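Local structure of alpha,alpha-trehalose-phosphate synthase (UDP-forming) (Burkholderia vietnamiensis, 5TVG) at residues 46-51 with 73-78. The protein is a glycosyltransferase of family 20 with the two-domain GT-B fold, modelled here with uridine-5'-diphosphate and a magnesium ion. Sequence-based numbering, arbitrary orientation.
Sequences VWFGWN and ATLGLT
Leu-77 lies against the indole of Trp-50. Trp-50 CB passes Leu-75 O at 4.0 Å. With CG anti to the backbone N (chi1 174°), the ring reaches along the neighbouring strand: its edge at Trp-50 CD1 comes to Leu-75 O at 3.2 Å, while Leu-77 CD1 lies over one face, near CG, CD2 and CE2. Leu-77 CD1 stands 3.7 Å from the centroid of the Trp-50 five-membered ring, practically on its normal, a CH-pi contact. Trp-50 NE1 passes Leu-77 CG at 3.6 Å but gives its hydrogen to Glu-53 O, which pins the indole's rotation; Tyr-86 also meets the ring.

Strands 46-48 and 70-77 run parallel, neighbours in the large mixed sheet. Ala-73 N donates a hydrogen bond to Trp-47 O at 2.9 Å, Gly-49 N to Ala-73 O, Leu-75 N to Gly-49 O, and Asn-51 N to Leu-75 O at 3.0 Å, so the ladder continues past the corner at Gly-49. On the face of Phe-48 and Leu-75, Phe-48 CZ touches Leu-75 CD1 at 3.8 Å.

The chemistry is thus divided: backbone amides and carbonyls set the parallel register, Phe-48 and Leu-75 pack under helix 109-127, and both indole N-H groups are satisfied, Trp-50 by Glu-53 O and Trp-47 by Ser-16 OG.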
loop_
_atom_site.group_PDB
_atom_site.type_symbol
_atom_site.label_atom_id
_atom_site.label_comp_id
_atom_site.label_asym_id
_atom_site.label_seq_id
_atom_site.Cartn_x
_atom_site.Cartn_y
_atom_site.Cartn_z
ATOM N N VAL A 46 -9.525 -47.190 -6.648
ATOM C CA VAL A 46 -10.443 -46.111 -6.319
ATOM C C VAL A 46 -9.651 -44.825 -6.153
ATOM O O VAL A 46 -8.543 -44.830 -5.596
ATOM C CB VAL A 46 -11.244 -46.414 -5.030
ATOM C CG1 VAL A 46 -12.220 -45.298 -4.737
ATOM C CG2 VAL A 46 -11.974 -47.789 -5.109
ATOM N N TRP A 47 -10.201 -43.722 -6.655
ATOM C CA TRP A 47 -9.648 -42.397 -6.402
ATOM C C TRP A 47 -10.640 -41.635 -5.522
ATOM O O TRP A 47 -11.760 -41.349 -5.949
ATOM C CB TRP A 47 -9.340 -41.678 -7.727
ATOM C CG TRP A 47 -8.506 -40.386 -7.629
ATOM C CD1 TRP A 47 -8.192 -39.691 -6.497
ATOM C CD2 TRP A 47 -7.920 -39.647 -8.725
ATOM N NE1 TRP A 47 -7.433 -38.569 -6.812
ATOM C CE2 TRP A 47 -7.260 -38.520 -8.170
ATOM C CE3 TRP A 47 -7.883 -39.833 -10.117
ATOM C CZ2 TRP A 47 -6.589 -37.578 -8.958
ATOM C CZ3 TRP A 47 -7.200 -38.908 -10.894
ATOM C CH2 TRP A 47 -6.581 -37.782 -10.314
ATOM N N PHE A 48 -10.224 -41.310 -4.296
ATOM C CA PHE A 48 -11.066 -40.703 -3.277
ATOM C C PHE A 48 -10.559 -39.295 -2.953
ATOM O O PHE A 48 -9.346 -39.040 -2.970
ATOM C CB PHE A 48 -11.060 -41.581 -2.020
ATOM C CG PHE A 48 -11.819 -40.998 -0.852
ATOM C CD1 PHE A 48 -13.177 -41.217 -0.720
ATOM C CD2 PHE A 48 -11.164 -40.234 0.117
ATOM C CE1 PHE A 48 -13.877 -40.687 0.352
ATOM C CE2 PHE A 48 -11.850 -39.713 1.192
ATOM C CZ PHE A 48 -13.228 -39.933 1.315
ATOM N N GLY A 49 -11.484 -38.367 -2.733
ATOM C CA GLY A 49 -11.126 -37.037 -2.290
ATOM C C GLY A 49 -12.245 -36.034 -2.563
ATOM O O GLY A 49 -13.376 -36.406 -2.853
ATOM N N TRP A 50 -11.876 -34.755 -2.498
ATOM C CA TRP A 50 -12.832 -33.665 -2.642
ATOM C C TRP A 50 -13.093 -33.410 -4.126
ATOM O O TRP A 50 -12.181 -33.507 -4.954
ATOM C CB TRP A 50 -12.264 -32.417 -1.959
ATOM C CG TRP A 50 -13.000 -31.103 -2.094
ATOM C CD1 TRP A 50 -14.348 -30.873 -1.917
ATOM C CD2 TRP A 50 -12.407 -29.821 -2.378
ATOM N NE1 TRP A 50 -14.622 -29.525 -2.097
ATOM C CE2 TRP A 50 -13.451 -28.862 -2.374
ATOM C CE3 TRP A 50 -11.098 -29.396 -2.648
ATOM C CZ2 TRP A 50 -13.226 -27.509 -2.639
ATOM C CZ3 TRP A 50 -10.869 -28.030 -2.898
ATOM C CH2 TRP A 50 -11.930 -27.112 -2.893
ATOM N N ASN A 51 -14.349 -33.132 -4.467
ATOM C CA ASN A 51 -14.751 -32.886 -5.850
ATOM C C ASN A 51 -14.614 -31.420 -6.248
ATOM O O ASN A 51 -15.037 -31.034 -7.340
ATOM C CB ASN A 51 -16.201 -33.366 -6.086
ATOM C CG ASN A 51 -17.220 -32.637 -5.223
ATOM O OD1 ASN A 51 -16.915 -31.637 -4.576
ATOM N ND2 ASN A 51 -18.441 -33.137 -5.218
ATOM N N ALA A 73 -14.651 -41.801 -5.978
ATOM C CA ALA A 73 -15.523 -41.601 -4.825
ATOM C C ALA A 73 -15.244 -40.210 -4.272
ATOM O O ALA A 73 -14.163 -39.977 -3.721
ATOM C CB ALA A 73 -15.302 -42.688 -3.772
ATOM N N THR A 74 -16.198 -39.272 -4.451
ATOM C CA THR A 74 -15.955 -37.869 -4.113
ATOM C C THR A 74 -16.985 -37.293 -3.146
ATOM O O THR A 74 -18.130 -37.757 -3.037
ATOM C CB THR A 74 -15.893 -36.962 -5.363
ATOM O OG1 THR A 74 -17.133 -37.028 -6.068
ATOM C CG2 THR A 74 -14.744 -37.385 -6.297
ATOM N N LEU A 75 -16.564 -36.211 -2.496
ATOM C CA LEU A 75 -17.333 -35.532 -1.471
ATOM C C LEU A 75 -17.161 -34.034 -1.647
ATOM O O LEU A 75 -16.095 -33.563 -2.063
ATOM C CB LEU A 75 -16.859 -35.909 -0.057
ATOM C CG LEU A 75 -17.202 -37.284 0.472
ATOM C CD1 LEU A 75 -16.224 -37.630 1.569
ATOM C CD2 LEU A 75 -18.674 -37.306 1.001
ATOM N N GLY A 76 -18.217 -33.285 -1.300
ATOM C CA GLY A 76 -18.132 -31.840 -1.274
ATOM C C GLY A 76 -17.692 -31.378 0.094
ATOM O O GLY A 76 -17.637 -32.180 1.026
ATOM N N LEU A 77 -17.345 -30.090 0.199
ATOM C CA LEU A 77 -16.994 -29.492 1.480
ATOM C C LEU A 77 -17.882 -28.287 1.764
ATOM O O LEU A 77 -18.274 -27.561 0.857
ATOM C CB LEU A 77 -15.524 -29.035 1.522
ATOM C CG LEU A 77 -14.376 -30.054 1.442
ATOM C CD1 LEU A 77 -13.006 -29.339 1.384
ATOM C CD2 LEU A 77 -14.445 -31.028 2.603
ATOM N N THR A 78 -18.152 -28.049 3.038
ATOM C CA THR A 78 -18.866 -26.847 3.395
ATOM C C THR A 78 -17.918 -25.660 3.297
ATOM O O THR A 78 -16.682 -25.812 3.302
ATOM C CB THR A 78 -19.400 -26.935 4.825
ATOM O OG1 THR A 78 -18.295 -27.104 5.737
ATOM C CG2 THR A 78 -20.448 -28.051 4.992
#